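Local coordinates for protein metallo-beta-lactamase (Serratia marcescens, PDB 5B15) that hydrolyses beta-lactam antibiotics as a zinc-dependent subclass B3 enzyme, and here holds a ring-opened carbapenem over its two zinc ions, at residues S73-A78 with S116-P121; V170-S175 with I210-H215; T177-D182 with R250-T255. All blocks are in the same frame, centred on the assembly; numbering follows the deposited sequence.

Interaction 1: S73-A78 with S116-P121. With ZN (zinc ion), chain C; ZN (zinc ion), chain B; DQM ((2~{S},3~{R},4~{S})-2-[(2~{S},3~{R})-1,3-bis(oxidanyl)-1-oxidanylidene-butan-2-yl]-3-methyl-4-[(3~{S},5~{S})-5-[(sulfamoylamino)methyl]pyrrolidin-3-yl]sulfanyl-3,4-dihydro-2~{H}-pyrrole-5-carboxylic acid), chain N.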
loop_
_atom_site.group_PDB
_atom_site.type_symbol
_atom_site.label_atom_id
_atom_site.label_comp_id
_atom_site.label_asym_id
_atom_site.label_seq_id
_atom_site.Cartn_x
_atom_site.Cartn_y
_atom_site.Cartn_z
ATOM N N SER A 73 5.737 -2.561 6.425
ATOM C CA SER A 73 6.355 -1.799 7.522
ATOM C C SER A 73 7.774 -1.369 7.177
ATOM O O SER A 73 8.725 -1.762 7.855
ATOM C CB SER A 73 6.271 -2.612 8.780
ATOM O OG SER A 73 6.733 -3.930 8.579
ATOM N N HIS A 74 7.940 -0.582 6.098
ATOM C CA HIS A 74 9.196 0.110 5.808
ATOM C C HIS A 74 8.961 1.612 5.845
ATOM O O HIS A 74 7.822 2.084 5.659
ATOM C CB HIS A 74 9.731 -0.286 4.418
ATOM C CG HIS A 74 10.221 -1.691 4.347
ATOM N ND1 HIS A 74 10.264 -2.385 3.165
ATOM C CD2 HIS A 74 10.690 -2.533 5.295
ATOM C CE1 HIS A 74 10.775 -3.586 3.379
ATOM N NE2 HIS A 74 11.037 -3.702 4.666
ATOM N N GLU A 75 10.052 2.365 6.007
ATOM C CA GLU A 75 9.972 3.790 6.240
ATOM C C GLU A 75 9.275 4.537 5.142
ATOM O O GLU A 75 8.619 5.569 5.409
ATOM C CB GLU A 75 11.383 4.393 6.403
ATOM C CG GLU A 75 12.223 4.477 5.131
ATOM C CD GLU A 75 13.580 5.157 5.327
ATOM O OE1 GLU A 75 14.554 4.675 4.720
ATOM O OE2 GLU A 75 13.603 6.235 5.954
ATOM N N ASP A 76 9.371 4.075 3.894
ATOM C CA ASP A 76 8.768 4.803 2.779
ATOM C C ASP A 76 7.238 4.740 2.721
ATOM O O ASP A 76 6.617 5.701 2.266
ATOM C CB ASP A 76 9.398 4.453 1.423
ATOM C CG ASP A 76 9.481 2.957 1.128
ATOM O OD1 ASP A 76 9.573 2.079 2.064
ATOM O OD2 ASP A 76 9.534 2.681 -0.106
ATOM N N HIS A 77 6.655 3.645 3.201
ATOM C CA HIS A 77 5.187 3.478 3.208
ATOM C C HIS A 77 4.568 3.738 4.567
ATOM O O HIS A 77 3.402 4.159 4.659
ATOM C CB HIS A 77 4.833 2.063 2.728
ATOM C CG HIS A 77 5.516 1.695 1.464
ATOM N ND1 HIS A 77 5.086 2.161 0.233
ATOM C CD2 HIS A 77 6.691 1.055 1.242
ATOM C CE1 HIS A 77 5.978 1.803 -0.690
ATOM N NE2 HIS A 77 6.968 1.146 -0.104
ATOM N N ALA A 78 5.307 3.393 5.631
ATOM C CA ALA A 78 4.798 3.371 6.997
ATOM C C ALA A 78 5.393 4.470 7.863
ATOM O O ALA A 78 4.925 4.640 8.998
ATOM C CB ALA A 78 5.087 2.032 7.688
ATOM N N SER A 116 20.214 -2.716 6.028
ATOM C CA SER A 116 20.199 -1.620 5.068
ATOM C C SER A 116 18.973 -0.696 5.176
ATOM O O SER A 116 18.904 0.361 4.581
ATOM C CB SER A 116 20.353 -2.159 3.645
ATOM O OG SER A 116 19.128 -2.681 3.147
ATOM N N LEU A 117 18.066 -1.039 6.070
ATOM C CA LEU A 117 16.848 -0.243 6.273
ATOM C C LEU A 117 17.083 0.854 7.306
ATOM O O LEU A 117 17.858 0.657 8.249
ATOM C CB LEU A 117 15.720 -1.151 6.751
ATOM C CG LEU A 117 15.246 -2.203 5.732
ATOM C CD1 LEU A 117 14.406 -3.289 6.391
ATOM C CD2 LEU A 117 14.409 -1.507 4.681
ATOM N N SER A 118 16.342 1.949 7.199
ATOM C CA SER A 118 16.363 2.963 8.240
ATOM C C SER A 118 15.106 2.874 9.088
ATOM O O SER A 118 13.993 2.628 8.595
ATOM C CB SER A 118 16.479 4.367 7.668
ATOM O OG SER A 118 17.750 4.537 7.025
ATOM N N ASN A 119 15.279 3.039 10.385
ATOM C CA ASN A 119 14.183 2.968 11.304
ATOM C C ASN A 119 13.243 4.138 11.081
ATOM O O ASN A 119 13.643 5.162 10.550
ATOM C CB ASN A 119 14.659 2.988 12.756
ATOM C CG ASN A 119 15.505 1.799 13.127
ATOM O OD1 ASN A 119 15.556 0.797 12.416
ATOM N ND2 ASN A 119 16.152 1.900 14.264
ATOM N N PHE A 120 12.032 4.033 11.596
ATOM C CA PHE A 120 11.050 5.106 11.430
ATOM C C PHE A 120 10.202 5.214 12.724
ATOM O O PHE A 120 10.362 4.437 13.662
ATOM C CB PHE A 120 10.180 4.828 10.190
ATOM C CG PHE A 120 9.418 3.526 10.239
ATOM C CD1 PHE A 120 8.124 3.477 10.762
ATOM C CD2 PHE A 120 9.975 2.365 9.700
ATOM C CE1 PHE A 120 7.408 2.296 10.762
ATOM C CE2 PHE A 120 9.271 1.178 9.730
ATOM C CZ PHE A 120 7.987 1.139 10.240
ATOM N N PRO A 121 9.337 6.240 12.837
ATOM C CA PRO A 121 8.659 6.419 14.122
ATOM C C PRO A 121 7.667 5.302 14.425
ATOM O O PRO A 121 6.820 4.972 13.597
ATOM C CB PRO A 121 7.979 7.794 13.973
ATOM C CG PRO A 121 8.776 8.487 12.923
ATOM C CD PRO A 121 9.181 7.419 11.961
HETATM ZN ZN ZN C . 8.926 0.807 -0.919
HETATM ZN ZN ZN B . 9.372 -1.910 1.376
HETATM O OAX DQM N . 15.065 1.895 -0.352
HETATM C CAJ DQM N . 14.169 1.872 -1.175
HETATM O OAD DQM N . 14.249 2.631 -2.228
HETATM C CAX DQM N . 12.860 1.156 -0.896
HETATM C CAT DQM N . 13.097 0.072 0.178
HETATM C CAA DQM N . 12.983 0.690 1.579
HETATM O OAI DQM N . 12.199 -1.051 0.079
HETATM C CAY DQM N . 12.232 0.753 -2.241
HETATM C CAU DQM N . 12.939 -0.217 -3.219
HETATM C CAB DQM N . 14.167 -0.930 -2.662
HETATM N NAN DQM N . 10.896 0.175 -1.999
HETATM C CAS DQM N . 10.704 -0.812 -2.758
HETATM C CAR DQM N . 9.411 -1.484 -2.776
HETATM O OAE DQM N . 8.528 -1.165 -1.872
HETATM O OAH DQM N . 9.179 -2.343 -3.655
HETATM C CAZ DQM N . 11.845 -1.224 -3.654
HETATM S SAQ DQM N . 11.466 -1.249 -5.415
HETATM C CAW DQM N . 10.556 0.241 -5.722
HETATM C CAM DQM N . 9.883 0.098 -7.080
HETATM N NAO DQM N . 10.359 1.218 -7.887
HETATM C CAV DQM N . 10.744 2.306 -6.959
HETATM C CAK DQM N . 11.347 1.554 -5.761
HETATM C CAL DQM N . 11.664 3.286 -7.692
HETATM N NAP DQM N . 12.048 2.848 -9.066
HETATM S SBA DQM N . 11.078 3.212 -10.345
HETATM O OAF DQM N . 11.776 3.053 -11.614
HETATM O OAG DQM N . 9.880 2.393 -10.282
HETATM N NAC DQM N . 10.759 4.798 -10.322
HETATM O O HOH W 1 12.653 1.212 6.578
HETATM O O HOH W 2 14.663 2.095 4.743
HETATM O O HOH W 3 13.502 6.911 8.450
HETATM O O HOH W 4 9.745 -0.276 0.651
HETATM O O HOH W 5 4.965 5.209 11.625
#

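Interaction 2: V170-S175 with I210-H215. With ZN (zinc ion), chain C; DQM ((2~{S},3~{R},4~{S})-2-[(2~{S},3~{R})-1,3-bis(oxidanyl)-1-oxidanylidene-butan-2-yl]-3-methyl-4-[(3~{S},5~{S})-5-[(sulfamoylamino)methyl]pyrrolidin-3-yl]sulfanyl-3,4-dihydro-2~{H}-pyrrole-5-carboxylic acid), chain N.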
loop_
_atom_site.group_PDB
_atom_site.type_symbol
_atom_site.label_atom_id
_atom_site.label_comp_id
_atom_site.label_asym_id
_atom_site.label_seq_id
_atom_site.Cartn_x
_atom_site.Cartn_y
_atom_site.Cartn_z
ATOM N N VAL A 170 -11.170 -2.096 -6.869
ATOM C CA VAL A 170 -9.938 -1.338 -6.639
ATOM C C VAL A 170 -9.002 -2.170 -5.763
ATOM O O VAL A 170 -9.431 -2.828 -4.815
ATOM C CB VAL A 170 -10.255 -0.013 -5.947
ATOM C CG1 VAL A 170 -9.019 0.838 -5.775
ATOM C CG2 VAL A 170 -11.326 0.754 -6.704
ATOM N N VAL A 171 -7.720 -2.164 -6.115
ATOM C CA VAL A 171 -6.698 -2.895 -5.410
ATOM C C VAL A 171 -5.570 -1.919 -5.048
ATOM O O VAL A 171 -5.020 -1.264 -5.944
ATOM C CB VAL A 171 -6.097 -4.012 -6.306
ATOM C CG1 VAL A 171 -4.972 -4.740 -5.582
ATOM C CG2 VAL A 171 -7.186 -4.962 -6.767
ATOM N N PHE A 172 -5.218 -1.824 -3.764
ATOM C CA PHE A 172 -4.027 -1.139 -3.309
ATOM C C PHE A 172 -2.972 -2.220 -3.132
ATOM O O PHE A 172 -3.020 -3.011 -2.183
ATOM C CB PHE A 172 -4.291 -0.327 -2.029
ATOM C CG PHE A 172 -3.228 0.693 -1.702
ATOM C CD1 PHE A 172 -1.917 0.295 -1.397
ATOM C CD2 PHE A 172 -3.495 2.039 -1.798
ATOM C CE1 PHE A 172 -0.921 1.237 -1.094
ATOM C CE2 PHE A 172 -2.526 2.972 -1.450
ATOM C CZ PHE A 172 -1.241 2.579 -1.145
ATOM N N ALA A 173 -2.074 -2.312 -4.111
ATOM C CA ALA A 173 -1.172 -3.433 -4.265
ATOM C C ALA A 173 0.099 -3.197 -3.435
ATOM O O ALA A 173 0.851 -2.233 -3.680
ATOM C CB ALA A 173 -0.801 -3.609 -5.736
ATOM N N ASP A 174 0.338 -4.065 -2.451
ATOM C CA ASP A 174 1.604 -4.067 -1.737
ATOM C C ASP A 174 2.747 -4.386 -2.674
ATOM O O ASP A 174 2.555 -4.921 -3.767
ATOM C CB ASP A 174 1.572 -5.103 -0.607
ATOM C CG ASP A 174 2.668 -4.922 0.423
ATOM O OD1 ASP A 174 3.291 -3.860 0.474
ATOM O OD2 ASP A 174 2.905 -5.939 1.141
ATOM N N SER A 175 3.943 -3.971 -2.248
ATOM C CA SER A 175 5.145 -4.336 -2.980
ATOM C C SER A 175 5.391 -5.849 -2.964
ATOM O O SER A 175 5.286 -6.477 -1.924
ATOM C CB SER A 175 6.312 -3.581 -2.381
ATOM O OG SER A 175 6.025 -2.191 -2.425
ATOM N N ILE A 210 -8.925 -1.408 -11.086
ATOM C CA ILE A 210 -8.021 -0.279 -10.857
ATOM C C ILE A 210 -7.011 -0.714 -9.839
ATOM O O ILE A 210 -7.371 -1.007 -8.697
ATOM C CB ILE A 210 -8.767 0.942 -10.308
ATOM C CG1 ILE A 210 -9.798 1.423 -11.323
ATOM C CG2 ILE A 210 -7.803 2.035 -9.938
ATOM C CD1 ILE A 210 -10.790 2.433 -10.794
ATOM N N ALA A 211 -5.741 -0.739 -10.241
ATOM C CA ALA A 211 -4.668 -1.017 -9.278
ATOM C C ALA A 211 -3.920 0.244 -8.971
ATOM O O ALA A 211 -3.537 1.023 -9.865
ATOM C CB ALA A 211 -3.716 -2.037 -9.814
ATOM N N ILE A 212 -3.710 0.466 -7.679
ATOM C CA ILE A 212 -2.878 1.540 -7.156
ATOM C C ILE A 212 -1.722 0.873 -6.439
ATOM O O ILE A 212 -1.934 0.240 -5.420
ATOM C CB ILE A 212 -3.677 2.456 -6.174
ATOM C CG1 ILE A 212 -4.844 3.072 -6.895
ATOM C CG2 ILE A 212 -2.770 3.491 -5.564
ATOM C CD1 ILE A 212 -6.050 3.345 -6.073
ATOM N N ALA A 213 -0.522 0.955 -7.012
ATOM C CA ALA A 213 0.639 0.272 -6.430
ATOM C C ALA A 213 1.294 1.159 -5.367
ATOM O O ALA A 213 1.320 2.374 -5.510
ATOM C CB ALA A 213 1.625 -0.030 -7.540
ATOM N N ALA A 214 1.809 0.551 -4.317
ATOM C CA ALA A 214 2.419 1.292 -3.215
ATOM C C ALA A 214 3.451 2.313 -3.715
ATOM O O ALA A 214 3.511 3.455 -3.238
ATOM C CB ALA A 214 3.037 0.307 -2.225
ATOM N N HIS A 215 4.299 1.886 -4.660
ATOM C CA HIS A 215 5.075 2.841 -5.474
ATOM C C HIS A 215 4.285 3.104 -6.751
ATOM O O HIS A 215 4.082 2.201 -7.548
ATOM C CB HIS A 215 6.454 2.252 -5.824
ATOM C CG HIS A 215 7.377 2.186 -4.659
ATOM N ND1 HIS A 215 8.210 3.222 -4.296
ATOM C CD2 HIS A 215 7.524 1.237 -3.702
ATOM C CE1 HIS A 215 8.835 2.914 -3.176
ATOM N NE2 HIS A 215 8.412 1.730 -2.774
HETATM ZN ZN ZN C . 8.926 0.807 -0.919
HETATM O OAX DQM N . 15.065 1.895 -0.352
HETATM C CAJ DQM N . 14.169 1.872 -1.175
HETATM O OAD DQM N . 14.249 2.631 -2.228
HETATM C CAX DQM N . 12.860 1.156 -0.896
HETATM C CAT DQM N . 13.097 0.072 0.178
HETATM C CAA DQM N . 12.983 0.690 1.579
HETATM O OAI DQM N . 12.199 -1.051 0.079
HETATM C CAY DQM N . 12.232 0.753 -2.241
HETATM C CAU DQM N . 12.939 -0.217 -3.219
HETATM C CAB DQM N . 14.167 -0.930 -2.662
HETATM N NAN DQM N . 10.896 0.175 -1.999
HETATM C CAS DQM N . 10.704 -0.812 -2.758
HETATM C CAR DQM N . 9.411 -1.484 -2.776
HETATM O OAE DQM N . 8.528 -1.165 -1.872
HETATM O OAH DQM N . 9.179 -2.343 -3.655
HETATM C CAZ DQM N . 11.845 -1.224 -3.654
HETATM S SAQ DQM N . 11.466 -1.249 -5.415
HETATM C CAW DQM N . 10.556 0.241 -5.722
HETATM C CAM DQM N . 9.883 0.098 -7.080
HETATM N NAO DQM N . 10.359 1.218 -7.887
HETATM C CAV DQM N . 10.744 2.306 -6.959
HETATM C CAK DQM N . 11.347 1.554 -5.761
HETATM C CAL DQM N . 11.664 3.286 -7.692
HETATM N NAP DQM N . 12.048 2.848 -9.066
HETATM S SBA DQM N . 11.078 3.212 -10.345
HETATM O OAF DQM N . 11.776 3.053 -11.614
HETATM O OAG DQM N . 9.880 2.393 -10.282
HETATM N NAC DQM N . 10.759 4.798 -10.322
HETATM O O HOH W 6 4.937 -1.060 -5.025
HETATM O O HOH W 4 9.745 -0.276 0.651
#

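Interaction 3: T177-D182 with R250-T255. With NA (sodium ion), chain G; DQM ((2~{S},3~{R},4~{S})-2-[(2~{S},3~{R})-1,3-bis(oxidanyl)-1-oxidanylidene-butan-2-yl]-3-methyl-4-[(3~{S},5~{S})-5-[(sulfamoylamino)methyl]pyrrolidin-3-yl]sulfanyl-3,4-dihydro-2~{H}-pyrrole-5-carboxylic acid), chain N; SO4 (sulfate ion), chain K.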
loop_
_atom_site.group_PDB
_atom_site.type_symbol
_atom_site.label_atom_id
_atom_site.label_comp_id
_atom_site.label_asym_id
_atom_site.label_seq_id
_atom_site.Cartn_x
_atom_site.Cartn_y
_atom_site.Cartn_z
ATOM N N THR A 177 8.417 -7.068 -4.334
ATOM C CA THR A 177 9.782 -7.025 -4.831
ATOM C C THR A 177 10.814 -7.731 -3.961
ATOM O O THR A 177 10.917 -7.489 -2.765
ATOM C CB THR A 177 10.237 -5.566 -5.000
ATOM O OG1 THR A 177 10.166 -4.890 -3.742
ATOM C CG2 THR A 177 9.378 -4.859 -6.025
ATOM N N ALA A 178 11.630 -8.540 -4.630
ATOM C CA ALA A 178 12.745 -9.235 -4.032
ATOM C C ALA A 178 13.971 -8.329 -4.059
ATOM O O ALA A 178 14.639 -8.199 -5.094
ATOM C CB ALA A 178 13.001 -10.523 -4.793
ATOM N N VAL A 179 14.196 -7.617 -2.969
ATOM C CA VAL A 179 15.339 -6.739 -2.804
ATOM C C VAL A 179 16.023 -7.081 -1.522
ATOM O O VAL A 179 15.388 -7.443 -0.547
ATOM C CB VAL A 179 14.926 -5.282 -2.797
ATOM C CG1 VAL A 179 14.537 -4.834 -4.165
ATOM C CG2 VAL A 179 13.804 -5.001 -1.886
ATOM N N SER A 180 17.334 -6.922 -1.478
ATOM C CA SER A 180 18.013 -7.249 -0.234
ATOM C C SER A 180 19.215 -6.413 0.022
ATOM O O SER A 180 19.761 -5.812 -0.905
ATOM C CB SER A 180 18.396 -8.707 -0.243
ATOM O OG SER A 180 19.460 -8.919 -1.165
ATOM N N ALA A 181 19.691 -6.575 1.253
ATOM C CA ALA A 181 21.062 -6.224 1.640
ATOM C C ALA A 181 22.065 -7.056 0.863
ATOM O O ALA A 181 21.786 -8.176 0.414
ATOM C CB ALA A 181 21.269 -6.438 3.145
ATOM N N ASP A 182 23.276 -6.540 0.747
ATOM C CA ASP A 182 24.325 -7.233 -0.005
ATOM C C ASP A 182 24.689 -8.597 0.549
ATOM O O ASP A 182 25.076 -9.506 -0.211
ATOM C CB ASP A 182 25.593 -6.365 -0.061
ATOM C CG ASP A 182 25.513 -5.277 -1.123
ATOM O OD1 ASP A 182 24.762 -5.459 -2.107
ATOM O OD2 ASP A 182 26.257 -4.265 -1.012
ATOM N N ARG A 250 7.480 -11.582 -10.214
ATOM C CA ARG A 250 8.045 -12.866 -10.584
ATOM C C ARG A 250 9.333 -12.717 -11.380
ATOM O O ARG A 250 10.307 -13.397 -11.104
ATOM C CB ARG A 250 7.013 -13.714 -11.325
ATOM C CG ARG A 250 7.477 -15.127 -11.646
ATOM C CD ARG A 250 6.366 -15.934 -12.288
ATOM N NE ARG A 250 5.293 -16.258 -11.351
ATOM C CZ ARG A 250 4.017 -15.889 -11.448
ATOM N NH1 ARG A 250 3.598 -15.065 -12.397
ATOM N NH2 ARG A 250 3.152 -16.297 -10.536
ATOM N N LYS A 251 9.338 -11.772 -12.315
ATOM C CA LYS A 251 10.570 -11.565 -13.123
ATOM C C LYS A 251 11.736 -11.084 -12.248
ATOM O O LYS A 251 12.880 -11.505 -12.428
ATOM C CB LYS A 251 10.296 -10.585 -14.269
ATOM C CG LYS A 251 11.551 -10.156 -15.022
ATOM C CD LYS A 251 11.263 -9.325 -16.274
ATOM C CE LYS A 251 10.446 -10.065 -17.304
ATOM N NZ LYS A 251 11.045 -11.369 -17.700
ATOM N N ARG A 252 11.471 -10.176 -11.322
ATOM C CA ARG A 252 12.532 -9.690 -10.466
ATOM C C ARG A 252 13.110 -10.829 -9.603
ATOM O O ARG A 252 14.331 -10.971 -9.471
ATOM C CB ARG A 252 12.006 -8.565 -9.586
ATOM C CG ARG A 252 13.036 -7.951 -8.674
ATOM C CD ARG A 252 12.542 -6.648 -8.086
ATOM N NE ARG A 252 13.626 -5.963 -7.370
ATOM C CZ ARG A 252 13.704 -4.653 -7.183
ATOM N NH1 ARG A 252 14.718 -4.160 -6.482
ATOM N NH2 ARG A 252 12.712 -3.873 -7.534
ATOM N N LEU A 253 12.234 -11.694 -9.076
ATOM C CA LEU A 253 12.727 -12.796 -8.264
ATOM C C LEU A 253 13.520 -13.795 -9.127
ATOM O O LEU A 253 14.582 -14.278 -8.737
ATOM C CB LEU A 253 11.554 -13.472 -7.557
ATOM C CG LEU A 253 11.973 -14.722 -6.769
ATOM C CD1 LEU A 253 12.967 -14.401 -5.669
ATOM C CD2 LEU A 253 10.739 -15.408 -6.205
ATOM N N GLU A 254 12.970 -14.157 -10.285
ATOM C CA GLU A 254 13.666 -15.116 -11.140
ATOM C C GLU A 254 14.995 -14.586 -11.625
ATOM O O GLU A 254 15.986 -15.308 -11.666
ATOM C CB GLU A 254 12.788 -15.519 -12.333
ATOM C CG GLU A 254 11.610 -16.412 -11.910
ATOM C CD GLU A 254 11.999 -17.665 -11.100
ATOM O OE1 GLU A 254 13.019 -18.292 -11.406
ATOM O OE2 GLU A 254 11.331 -17.997 -10.097
ATOM N N THR A 255 15.046 -13.311 -11.992
ATOM C CA THR A 255 16.346 -12.680 -12.361
ATOM C C THR A 255 17.324 -12.848 -11.198
ATOM O O THR A 255 18.500 -13.148 -11.382
ATOM C CB THR A 255 16.151 -11.194 -12.735
ATOM O OG1 THR A 255 15.400 -11.096 -13.948
ATOM C CG2 THR A 255 17.466 -10.516 -12.951
HETATM NA NA NA G . 12.755 -7.720 -0.179
HETATM O OAX DQM N . 15.065 1.895 -0.352
HETATM C CAJ DQM N . 14.169 1.872 -1.175
HETATM O OAD DQM N . 14.249 2.631 -2.228
HETATM C CAX DQM N . 12.860 1.156 -0.896
HETATM C CAT DQM N . 13.097 0.072 0.178
HETATM C CAA DQM N . 12.983 0.690 1.579
HETATM O OAI DQM N . 12.199 -1.051 0.079
HETATM C CAY DQM N . 12.232 0.753 -2.241
HETATM C CAU DQM N . 12.939 -0.217 -3.219
HETATM C CAB DQM N . 14.167 -0.930 -2.662
HETATM N NAN DQM N . 10.896 0.175 -1.999
HETATM C CAS DQM N . 10.704 -0.812 -2.758
HETATM C CAR DQM N . 9.411 -1.484 -2.776
HETATM O OAE DQM N . 8.528 -1.165 -1.872
HETATM O OAH DQM N . 9.179 -2.343 -3.655
HETATM C CAZ DQM N . 11.845 -1.224 -3.654
HETATM S SAQ DQM N . 11.466 -1.249 -5.415
HETATM C CAW DQM N . 10.556 0.241 -5.722
HETATM C CAM DQM N . 9.883 0.098 -7.080
HETATM N NAO DQM N . 10.359 1.218 -7.887
HETATM C CAV DQM N . 10.744 2.306 -6.959
HETATM C CAK DQM N . 11.347 1.554 -5.761
HETATM C CAL DQM N . 11.664 3.286 -7.692
HETATM N NAP DQM N . 12.048 2.848 -9.066
HETATM S SBA DQM N . 11.078 3.212 -10.345
HETATM O OAF DQM N . 11.776 3.053 -11.614
HETATM O OAG DQM N . 9.880 2.393 -10.282
HETATM N NAC DQM N . 10.759 4.798 -10.322
HETATM S S SO4 K . 10.841 -3.993 -10.663
HETATM O O1 SO4 K . 11.411 -5.206 -11.215
HETATM O O2 SO4 K . 10.376 -4.207 -9.257
HETATM O O3 SO4 K . 11.899 -2.973 -10.636
HETATM O O4 SO4 K . 9.685 -3.573 -11.475
HETATM O O HOH W 7 11.850 -10.123 -0.693
HETATM O O HOH W 8 12.369 -6.133 2.190
#

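Interaction 1: S73-A78 with S116-P121
E75 OE1 accepts a hydrogen bond of 2.6 Å from a water, which in turn accepts one from S118 N, while S118 CB packs 3.5 Å from OE1. Two further waters repeat the pattern along the loop: one joins E75 N to S118 O, the other donates hydrogen bonds to E75 OE2 and N119 O. No direct hydrogen bond crosses between 73-78 and 116-121, so water carries this side of the contact, and an acidic chain with two acceptor oxygens suits such a partly exposed seam. CG of E75 sits between its backbone N and carbonyl carbon (chi1 72°) and the chain runs extended beyond it, which lays the carboxylate beside S118.

F120 supplies the apolar half. Its ring meets S73 O with an edge, CE2 lying 3.5 Å from that oxygen near the ring plane, and CE1 packs 3.9 Å from A78 CB, where a small methyl fits against the flat group. L117 puts CD2 over one face of the H74 imidazole, a CH-pi contact 4.0 Å from the centroid and 17° off the ring normal. H74 ND1 binds one zinc and its NE2 is held by D111, so both nitrogens fix the ring's rotation.

H74, D76 and H77 belong to the family's HxHxDH motif; D76 OD2 and H77 NE2 bind the second zinc. H74 stands at the N-cap position of helix 75-78, and its backbone O accepts from both H77 N and A78 N in the first turn. Helix 99-104 closes the apolar side, L102 touching S73 and A78 and T101 touching F120.

Interaction 2: V170-S175 with I210-H215
Strands 166-173 and 210-213 are the neighbouring parallel strands of a beta-alpha-beta unit whose connection contains helix 190-205, and both lead at their C-terminal ends toward the zinc site, where H215 is a metal ligand and S175 meets the bound compound. Their register pairs V170 with I210, V171 with A211, F172 with I212 and A173 with A213. V171 N donates to I210 O at 2.9 Å, I212 N to V171 O at 2.8 Å in an almost straight bond (176°), and A173 N to I212 O from 30° outside the carbonyl plane. A214 N to A173 O at 3.0 Å carries the ladder one step past the strand.

Branched and aromatic side chains fill one face. V170 CG1 meets I212 CD1 at 3.9 Å. A chi1 of -164° turns CG of F172 away from its own N and lays the ring over the next strand, between I212 and A214: I212 O lies over one face, offset toward the rim, and CD2 is 4.1 Å from I212 CG2. V171, A173, A211 and A213 occupy the other face, where the small methyls of A173 and A211 lie against helix 241-259.

Beyond the strands the chains reach the metal. H215 NE2 binds zinc, and CAW of the ligand lies above the centre of the imidazole, 3.7 Å from its plane. S175 has two modelled conformers; in one of them OG lies at the H215 ring edge and donates to the zinc-bound ligand oxygen OAE at 2.8 Å, so this bond may not be present throughout.

Around the pair, strand 155-163 lies alongside V170 and F172, strand 12-15 of the other sheet meets I210 and I212, and helix 241-259 packs on V171 as well.

Interaction 3: T177-D182 with R250-T255
R252 leaves its helix toward A178 with CG anti to the backbone N (chi1 -178°) and stays extended as far as NE, a length that carries its charge from the helix to the edge of the ligand pocket. CB lies 3.8 Å from sulfate O1. CG passes 3.9 Å from A178 O, and CD comes 3.5 Å from sulfate O2. NE then makes a weak, bent hydrogen bond to A178 O (3.3 Å, 137°), the one polar bond that crosses between the two segments. At the tip, NH2 donates to sulfate O2 at 2.9 Å (152°), the oxygen lying at the guanidinium edge, in its plane. NH2 also lies 3.6 Å from the ligand sulfur SAQ. The guanidinium and V179 CG1 are modelled too close together, so that pair is doubtful. The sulfate probably came from the crystallisation liquor; its place is consistent with a local preference for anions but is no evidence of a natural ligand.

T177 sets CB over a face of the guanidinium, while its OG1 turns to the ligand and donates to carboxylate oxygen OAH at 2.7 Å. Threonine serves both needs, with a carbon surface for the arginine and a hydroxyl for the ligand carboxylate. Beneath, A178 CB packs 4.0 Å from L253 CD1, its small size letting the loop lie close to the helix. V179 O coordinates a bound sodium ion.

The 177-182 loop follows strand 166-173 and leads toward helix 190-205, whose L196 touches both A178 and L253; F200 of that helix also packs on L253, joining it to helix 241-259.

The three contacts border the ligand site from different parts of the fold, their centres 19 Å from each other, and all touch the opened carbapenem. Interactions 1 and 2 meet at the second zinc, where D76 OD2 stands 3.0 Å from H215 NE2 and H77 NE2 stands 3.1 Å from it as fellow ligands of the metal. The ligand adds NAN and OAE to that zinc, and one water is bound to both zinc ions. Interaction 3 continues the loop that leaves interaction 2; T177, and S175 in one of its conformers, each donate to one oxygen of the same ligand carboxylate. Interactions 1 and 3 do not touch, their nearest atoms being about 4 Å apart.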